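Local coordinates for mRNA-binding protein PUF3 (Saccharomyces cerevisiae, PDB 3K49), which binds the 3' untranslated regions of mRNAs, chiefly those encoding mitochondrial proteins, and promotes decay of COX17 mRNA by speeding its deadenylation, at residues 286-291 with 330-335; 132-137 with 164-169; 34-39 with 43-48. All coordinates share one frame; numbering follows the deposited sequence.

Contact 1 of 3, residues 286-291 with 330-335; sequences KILPRD and KLIVIA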
# COMPACT_ATOMS: atom_id res chain seq x y z
N LYS A 286 -24.22 3.49 -19.92
CA LYS A 286 -23.60 2.70 -20.97
C LYS A 286 -24.11 1.27 -20.93
O LYS A 286 -24.04 0.54 -21.92
CB LYS A 286 -22.08 2.72 -20.82
CG LYS A 286 -21.46 4.10 -20.88
CD LYS A 286 -21.56 4.69 -22.27
CE LYS A 286 -20.89 6.06 -22.34
NZ LYS A 286 -20.69 6.50 -23.75
N ILE A 287 -24.64 0.87 -19.78
CA ILE A 287 -25.02 -0.52 -19.55
C ILE A 287 -26.52 -0.68 -19.36
O ILE A 287 -27.07 -1.75 -19.59
CB ILE A 287 -24.31 -1.09 -18.32
CG1 ILE A 287 -22.80 -0.86 -18.42
CG2 ILE A 287 -24.60 -2.57 -18.16
CD1 ILE A 287 -22.04 -1.44 -17.26
N LEU A 288 -27.17 0.40 -18.94
CA LEU A 288 -28.61 0.37 -18.67
C LEU A 288 -29.45 0.05 -19.90
O LEU A 288 -29.33 0.72 -20.93
CB LEU A 288 -29.06 1.70 -18.08
CG LEU A 288 -29.13 1.72 -16.55
CD1 LEU A 288 -29.88 2.95 -16.10
CD2 LEU A 288 -29.81 0.46 -16.05
N PRO A 289 -30.30 -0.99 -19.79
CA PRO A 289 -31.32 -1.30 -20.80
C PRO A 289 -32.27 -0.12 -20.98
O PRO A 289 -32.72 0.47 -19.99
CB PRO A 289 -32.05 -2.51 -20.19
CG PRO A 289 -31.69 -2.47 -18.72
CD PRO A 289 -30.28 -2.01 -18.73
N ARG A 290 -32.58 0.22 -22.22
CA ARG A 290 -33.30 1.47 -22.51
C ARG A 290 -34.62 1.64 -21.75
O ARG A 290 -34.99 2.76 -21.40
CB ARG A 290 -33.48 1.64 -24.02
CG ARG A 290 -32.15 1.70 -24.78
CD ARG A 290 -32.33 1.82 -26.28
NE ARG A 290 -31.04 1.72 -26.96
CZ ARG A 290 -30.89 1.74 -28.28
NH1 ARG A 290 -31.94 1.84 -29.08
NH2 ARG A 290 -29.67 1.64 -28.81
N ASP A 291 -35.31 0.53 -21.49
CA ASP A 291 -36.63 0.60 -20.87
C ASP A 291 -37.03 -0.72 -20.20
O ASP A 291 -36.29 -1.69 -20.26
CB ASP A 291 -37.69 0.98 -21.92
CG ASP A 291 -37.70 0.02 -23.10
OD1 ASP A 291 -37.56 -1.20 -22.87
OD2 ASP A 291 -37.86 0.48 -24.25
N LYS A 330 -33.72 0.07 -10.78
CA LYS A 330 -34.95 -0.61 -11.19
C LYS A 330 -34.69 -1.53 -12.37
O LYS A 330 -34.99 -2.73 -12.33
CB LYS A 330 -36.01 0.43 -11.55
CG LYS A 330 -37.44 -0.11 -11.62
CD LYS A 330 -38.46 1.03 -11.64
CE LYS A 330 -39.89 0.52 -11.45
NZ LYS A 330 -40.86 1.62 -11.21
N LEU A 331 -34.12 -0.96 -13.43
CA LEU A 331 -33.90 -1.69 -14.68
C LEU A 331 -32.84 -2.78 -14.55
O LEU A 331 -32.92 -3.82 -15.20
CB LEU A 331 -33.52 -0.72 -15.80
CG LEU A 331 -34.23 0.63 -15.77
CD1 LEU A 331 -33.80 1.49 -16.96
CD2 LEU A 331 -35.75 0.46 -15.75
N ILE A 332 -31.85 -2.54 -13.70
CA ILE A 332 -30.74 -3.47 -13.53
C ILE A 332 -31.21 -4.77 -12.87
O ILE A 332 -30.82 -5.87 -13.28
CB ILE A 332 -29.60 -2.83 -12.71
CG1 ILE A 332 -28.95 -1.70 -13.52
CG2 ILE A 332 -28.56 -3.89 -12.31
CD1 ILE A 332 -27.88 -0.94 -12.78
N VAL A 333 -32.05 -4.63 -11.85
CA VAL A 333 -32.51 -5.79 -11.09
C VAL A 333 -33.31 -6.73 -11.97
O VAL A 333 -33.04 -7.92 -12.05
CB VAL A 333 -33.39 -5.36 -9.90
CG1 VAL A 333 -33.96 -6.59 -9.20
CG2 VAL A 333 -32.59 -4.50 -8.93
N ILE A 334 -34.32 -6.17 -12.64
CA ILE A 334 -35.21 -6.95 -13.48
C ILE A 334 -34.45 -7.70 -14.56
O ILE A 334 -34.77 -8.85 -14.87
CB ILE A 334 -36.27 -6.06 -14.15
CG1 ILE A 334 -37.19 -5.44 -13.11
CG2 ILE A 334 -37.06 -6.86 -15.17
CD1 ILE A 334 -38.11 -4.37 -13.66
N ALA A 335 -33.45 -7.05 -15.15
CA ALA A 335 -32.61 -7.68 -16.16
C ALA A 335 -31.92 -8.92 -15.60
O ALA A 335 -31.87 -9.97 -16.25
CB ALA A 335 -31.60 -6.70 -16.71
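L288 and P289 lie against L331 and I332, where the loop leaving helix 277-284 meets the long helix 326-345 near the C-terminal end of the Pumilio homology domain, an arched stack of α-helical repeats. The loop enters this contact after Pumilio repeat 7, and the helical segment spans the end of repeat 8. The register runs backwards along the helix: L288 faces I332, with their CA atoms 6.8 Å apart, and P289 faces L331. Just before this pair, I287 takes no part and packs instead on M304 and M307 of helix 303-308. L288 then reaches out with one methyl. Its CD2 sits 3.4 Å from I332 CG1, and the same carbon is 3.9 Å from L331 CB, so a single branch fits against two successive helix residues, each side chain lying at about a right angle to that of the leucine. I332 presents CG1 because this branch stands beside the backbone N (chi1 -68°). P289 follows with its ring carbon CG, 3.9 Å from L331 CB, while its carbonyl oxygen comes within 3.4 Å of the L331 CD1 methyl. L331 is thus touched along its length, at CB by both loop residues and at its end by the proline carbonyl. P289 also touches H294 and A295, which ties the short helix 292-296 into the same apolar cluster. No hydrogen bond joins the two segments, and the contact is van der Waals packing, mainly of apolar groups. Polar bonding resumes at D291, the N-cap of helix 292-296, whose OD1 accepts the backbone N-H of H294 and, more weakly, that of N293.

Contact 2 of 3, residues 132-137 with 164-169; sequences ELVLEL and EKLPFI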
# COMPACT_ATOMS: atom_id res chain seq x y z
N GLU A 132 18.50 14.76 8.39
CA GLU A 132 19.95 14.63 8.36
C GLU A 132 20.37 13.27 7.80
O GLU A 132 21.26 13.19 6.95
CB GLU A 132 20.50 14.82 9.77
CG GLU A 132 22.00 15.03 9.87
CD GLU A 132 22.45 15.13 11.32
OE1 GLU A 132 23.51 14.56 11.66
OE2 GLU A 132 21.74 15.76 12.14
N LEU A 133 19.72 12.21 8.27
CA LEU A 133 19.97 10.85 7.76
C LEU A 133 19.48 10.65 6.32
O LEU A 133 20.19 10.10 5.48
CB LEU A 133 19.31 9.81 8.67
CG LEU A 133 20.00 9.54 10.01
CD1 LEU A 133 19.24 8.46 10.75
CD2 LEU A 133 21.47 9.13 9.81
N VAL A 134 18.26 11.10 6.04
CA VAL A 134 17.67 10.92 4.72
C VAL A 134 18.42 11.67 3.61
O VAL A 134 18.50 11.18 2.49
CB VAL A 134 16.17 11.30 4.73
CG1 VAL A 134 15.63 11.33 3.31
CG2 VAL A 134 15.38 10.31 5.59
N LEU A 135 18.99 12.82 3.93
CA LEU A 135 19.79 13.60 2.98
C LEU A 135 20.90 12.79 2.33
O LEU A 135 21.41 13.16 1.26
CB LEU A 135 20.38 14.84 3.65
CG LEU A 135 19.68 16.17 3.36
CD1 LEU A 135 19.39 16.94 4.63
CD2 LEU A 135 20.50 17.00 2.41
N GLU A 136 21.29 11.69 2.96
CA GLU A 136 22.39 10.87 2.46
C GLU A 136 21.94 10.04 1.28
O GLU A 136 22.76 9.40 0.61
CB GLU A 136 22.92 9.95 3.55
CG GLU A 136 23.61 10.67 4.68
CD GLU A 136 24.16 9.72 5.74
OE1 GLU A 136 24.63 8.62 5.36
OE2 GLU A 136 24.13 10.08 6.94
N LEU A 137 20.63 10.05 1.04
CA LEU A 137 20.03 9.28 -0.04
C LEU A 137 19.67 10.20 -1.19
O LEU A 137 19.06 9.76 -2.17
CB LEU A 137 18.80 8.52 0.46
CG LEU A 137 19.01 7.53 1.60
CD1 LEU A 137 17.67 7.07 2.18
CD2 LEU A 137 19.85 6.35 1.16
N GLU A 164 8.25 19.41 1.97
CA GLU A 164 9.05 20.62 1.75
C GLU A 164 10.53 20.39 2.08
O GLU A 164 11.41 21.02 1.49
CB GLU A 164 8.50 21.80 2.57
CG GLU A 164 8.46 21.58 4.08
CD GLU A 164 7.64 22.64 4.81
OE1 GLU A 164 7.24 22.39 5.97
OE2 GLU A 164 7.39 23.72 4.21
N LYS A 165 10.81 19.50 3.02
CA LYS A 165 12.20 19.21 3.35
C LYS A 165 12.80 18.15 2.45
O LYS A 165 13.99 17.84 2.55
CB LYS A 165 12.33 18.78 4.81
CG LYS A 165 11.83 19.80 5.83
CD LYS A 165 12.02 19.27 7.25
CE LYS A 165 11.62 20.29 8.30
NZ LYS A 165 11.79 19.74 9.68
N LEU A 166 11.99 17.61 1.54
CA LEU A 166 12.42 16.54 0.65
C LEU A 166 12.31 16.84 -0.86
O LEU A 166 11.76 16.03 -1.61
CB LEU A 166 11.57 15.30 0.92
CG LEU A 166 11.67 14.55 2.24
CD1 LEU A 166 10.56 13.50 2.27
CD2 LEU A 166 13.04 13.93 2.39
N PRO A 167 12.84 17.99 -1.32
CA PRO A 167 12.62 18.37 -2.72
C PRO A 167 13.26 17.38 -3.68
O PRO A 167 12.75 17.15 -4.78
CB PRO A 167 13.34 19.72 -2.85
CG PRO A 167 13.66 20.14 -1.43
CD PRO A 167 13.78 18.89 -0.63
N PHE A 168 14.36 16.80 -3.24
CA PHE A 168 15.19 15.92 -4.08
C PHE A 168 14.52 14.60 -4.44
O PHE A 168 15.04 13.83 -5.25
CB PHE A 168 16.51 15.64 -3.37
CG PHE A 168 16.35 15.14 -1.97
CD1 PHE A 168 16.22 13.78 -1.72
CD2 PHE A 168 16.32 16.02 -0.91
CE1 PHE A 168 16.06 13.32 -0.43
CE2 PHE A 168 16.17 15.57 0.40
CZ PHE A 168 16.04 14.22 0.64
N ILE A 169 13.37 14.32 -3.84
CA ILE A 169 12.67 13.09 -4.18
C ILE A 169 12.01 13.25 -5.55
O ILE A 169 12.39 12.59 -6.52
CB ILE A 169 11.64 12.67 -3.11
CG1 ILE A 169 12.37 12.26 -1.83
CG2 ILE A 169 10.82 11.49 -3.62
CD1 ILE A 169 11.48 11.56 -0.83
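The backbones carrying V134, L135, L166 and F168 stay well separated, the nearest CA atoms being those of L135 and L166 at 8.3 Å, and side chains bridge the distance. Residues 135-137 form a 3-10 segment, with L137 N bonded to V134 O at 2.8 Å. V134 is the focus of the contact. Its CG1 branch, set opposite the backbone N (chi1 171°), meets two partners: L166 CD2 at 3.8 Å and F168 CZ at 4.0 Å. The leucine crosses the valine at about a right angle and offers one methyl. The phenylalanine approaches by its edge, with the valine methyl close to the ring plane beyond CZ. A chi1 of 52° puts the F168 ring between its own backbone N and carbonyl carbon, and from there it extends across to the valine. The same CZ is 4.5 Å from L135 CA, so the ring also comes up to the backbone of the turn. This wholly apolar contact joins the end of Pumilio repeat 3 to the last part of repeat 4, across 26 intervening residues. Around it, V134 packs on A157 of helix 150-160, and F168 on V141 of helix 141-146. L137 touches M105 of helix 105-110, M144 of helix 141-146 and V153 of helix 150-160, within the all-helical stack of consecutive repeats.

Contact 3 of 3, residues 34-39 with 43-48; sequences LEFCKD and SRFIQR. With nucleotides of chain B.
The guanidinium of R44 lies with one face over the adenine of nucleotide 10 of chain B, whose C6 is 3.4 Å above the guanidinium plane and displaced toward its rim; C2' of the same nucleotide is at the guanidinium edge. The arginine is extended from CG to NE, and its last torsion (chi4 -85°) turns the flat end so that its face meets the base. The exact place of NH2 is doubtful in the model. Away from the RNA, the rings of F36 and F45 meet obliquely, CD2 to CD2 at 4.1 Å. Beside them, I46 CD1 packs against segment 34-39, 3.6 Å from C37 SG and 3.8 Å from F36 CB. The backbone turns tightly here: S43 N donates to D39 O at 2.8 Å, and D39 OD2 caps G42 N at the helix start. Q47 reads the base edge, its OE1 accepting from adenine N6 at 3.0 Å and its NE2 donating to adenine N1 at 3.1 Å. NE2 also donates to S43 OG, which lies in the amide plane and itself bonds to F77 O; this second-shell link, with the two bonds to the base, is consistent with a fixed amide orientation. With an alanine in place of R44, the adenine would probably lose the cover on that face and be freer to tilt about its two bonds to Q47. Q47 reading the edge, S43 positioning Q47 and R44 lying against the base make up the three-residue code of Pumilio repeats, in which serine and glutamine specify adenine.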
# COMPACT_ATOMS: atom_id res chain seq x y z
N LEU A 34 26.06 -9.43 23.37
CA LEU A 34 26.17 -9.56 21.92
C LEU A 34 25.77 -10.96 21.48
O LEU A 34 25.07 -11.14 20.49
CB LEU A 34 27.58 -9.25 21.46
CG LEU A 34 27.68 -8.96 19.97
CD1 LEU A 34 27.02 -7.63 19.68
CD2 LEU A 34 29.13 -8.96 19.49
N GLU A 35 26.21 -11.96 22.24
CA GLU A 35 25.90 -13.35 21.93
C GLU A 35 24.45 -13.69 22.28
O GLU A 35 23.87 -14.63 21.74
CB GLU A 35 26.88 -14.27 22.67
CG GLU A 35 26.42 -15.71 22.88
CD GLU A 35 27.09 -16.36 24.09
OE1 GLU A 35 28.27 -16.04 24.38
OE2 GLU A 35 26.43 -17.19 24.76
N PHE A 36 23.85 -12.93 23.19
CA PHE A 36 22.42 -13.08 23.43
C PHE A 36 21.59 -12.45 22.33
O PHE A 36 20.53 -12.96 21.97
CB PHE A 36 22.03 -12.48 24.77
CG PHE A 36 21.83 -13.49 25.86
CD1 PHE A 36 22.91 -14.19 26.37
CD2 PHE A 36 20.56 -13.75 26.36
CE1 PHE A 36 22.73 -15.12 27.38
CE2 PHE A 36 20.38 -14.68 27.37
CZ PHE A 36 21.47 -15.37 27.87
N CYS A 37 22.08 -11.35 21.79
CA CYS A 37 21.40 -10.63 20.73
C CYS A 37 21.43 -11.39 19.40
O CYS A 37 20.47 -11.30 18.62
CB CYS A 37 22.01 -9.25 20.54
SG CYS A 37 21.83 -8.14 21.94
N LYS A 38 22.51 -12.13 19.14
CA LYS A 38 22.62 -12.83 17.86
C LYS A 38 21.92 -14.17 17.87
O LYS A 38 21.91 -14.89 16.88
CB LYS A 38 24.07 -12.98 17.42
CG LYS A 38 24.75 -11.66 17.11
CD LYS A 38 26.15 -11.88 16.60
CE LYS A 38 26.88 -10.57 16.35
NZ LYS A 38 28.36 -10.77 16.36
N ASP A 39 21.33 -14.50 19.01
CA ASP A 39 20.63 -15.77 19.19
C ASP A 39 19.14 -15.49 19.19
O ASP A 39 18.70 -14.51 19.79
CB ASP A 39 21.04 -16.38 20.52
CG ASP A 39 20.34 -17.69 20.80
OD1 ASP A 39 20.62 -18.68 20.08
OD2 ASP A 39 19.53 -17.73 21.75
N SER A 43 17.60 -13.17 22.00
CA SER A 43 17.09 -11.90 21.47
C SER A 43 15.67 -11.57 21.92
O SER A 43 15.41 -10.45 22.36
CB SER A 43 17.16 -11.88 19.94
OG SER A 43 16.65 -10.67 19.43
N ARG A 44 14.75 -12.51 21.77
CA ARG A 44 13.38 -12.28 22.21
C ARG A 44 13.36 -11.99 23.71
O ARG A 44 12.57 -11.17 24.20
CB ARG A 44 12.50 -13.48 21.85
CG ARG A 44 12.30 -13.68 20.36
CD ARG A 44 11.42 -14.88 20.07
NE ARG A 44 11.21 -15.09 18.64
CZ ARG A 44 10.28 -14.47 17.92
NH1 ARG A 44 9.46 -13.61 18.51
NH2 ARG A 44 10.17 -14.72 16.63
N PHE A 45 14.24 -12.65 24.46
CA PHE A 45 14.40 -12.37 25.87
C PHE A 45 14.77 -10.90 26.08
O PHE A 45 14.11 -10.20 26.85
CB PHE A 45 15.47 -13.28 26.47
CG PHE A 45 15.93 -12.87 27.86
CD1 PHE A 45 15.16 -13.16 28.98
CD2 PHE A 45 17.14 -12.21 28.04
CE1 PHE A 45 15.59 -12.81 30.26
CE2 PHE A 45 17.57 -11.85 29.31
CZ PHE A 45 16.79 -12.15 30.42
N ILE A 46 15.81 -10.42 25.39
CA ILE A 46 16.28 -9.06 25.64
C ILE A 46 15.22 -8.06 25.23
O ILE A 46 14.99 -7.05 25.91
CB ILE A 46 17.59 -8.74 24.91
CG1 ILE A 46 18.76 -9.43 25.58
CG2 ILE A 46 17.84 -7.23 24.93
CD1 ILE A 46 20.11 -9.18 24.88
N GLN A 47 14.54 -8.34 24.13
CA GLN A 47 13.48 -7.46 23.65
C GLN A 47 12.43 -7.26 24.73
O GLN A 47 11.94 -6.15 24.95
CB GLN A 47 12.84 -8.03 22.38
CG GLN A 47 13.70 -7.91 21.12
CD GLN A 47 13.25 -8.87 20.05
OE1 GLN A 47 12.08 -8.89 19.67
NE2 GLN A 47 14.18 -9.69 19.55
N ARG A 48 12.08 -8.35 25.38
CA ARG A 48 11.03 -8.40 26.37
C ARG A 48 11.46 -7.61 27.63
O ARG A 48 10.70 -6.80 28.16
CB ARG A 48 10.76 -9.86 26.70
CG ARG A 48 9.54 -10.17 27.53
CD ARG A 48 9.60 -11.63 27.93
NE ARG A 48 10.02 -12.47 26.81
CZ ARG A 48 10.69 -13.62 26.93
NH1 ARG A 48 11.03 -14.07 28.13
NH2 ARG A 48 11.04 -14.30 25.85
P A B 10 10.45 -14.42 8.96
OP1 A B 10 10.58 -15.58 8.05
OP2 A B 10 9.11 -13.83 9.24
O5' A B 10 11.14 -14.77 10.35
C5' A B 10 12.53 -15.04 10.41
C4' A B 10 12.89 -15.72 11.72
O4' A B 10 13.00 -14.71 12.76
C3' A B 10 11.92 -16.77 12.24
O3' A B 10 12.64 -17.74 13.01
C2' A B 10 11.08 -15.97 13.22
O2' A B 10 10.49 -16.76 14.23
C1' A B 10 12.16 -15.06 13.83
N9 A B 10 11.64 -13.84 14.45
C8 A B 10 10.51 -13.13 14.12
N7 A B 10 10.28 -12.11 14.90
C5 A B 10 11.33 -12.13 15.81
C6 A B 10 11.66 -11.31 16.90
N6 A B 10 10.95 -10.25 17.26
N1 A B 10 12.77 -11.62 17.61
C2 A B 10 13.50 -12.68 17.24
N3 A B 10 13.30 -13.52 16.22
C4 A B 10 12.18 -13.19 15.54

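Overall arrangement
The three contacts share no helix and are spread along the arch, contact 1 on the opposite side of the chain's centre from the other two. Contacts 2 and 3 are about 33 Å apart between centres, contacts 1 and 3 about 65 Å. Contact 3 is buried and lies within one repeat, where an apolar core backs a polar row that reads RNA. Contacts 1 and 2 are only partly buried, keep about 13 and 12 Å (nearest atoms) from the nucleic acid, and pack mainly by apolar side chains, without a hydrogen bond across the segments: a loop on a helix in contact 1, successive repeats in contact 2. Polar bonding across the segments appears only in contact 3.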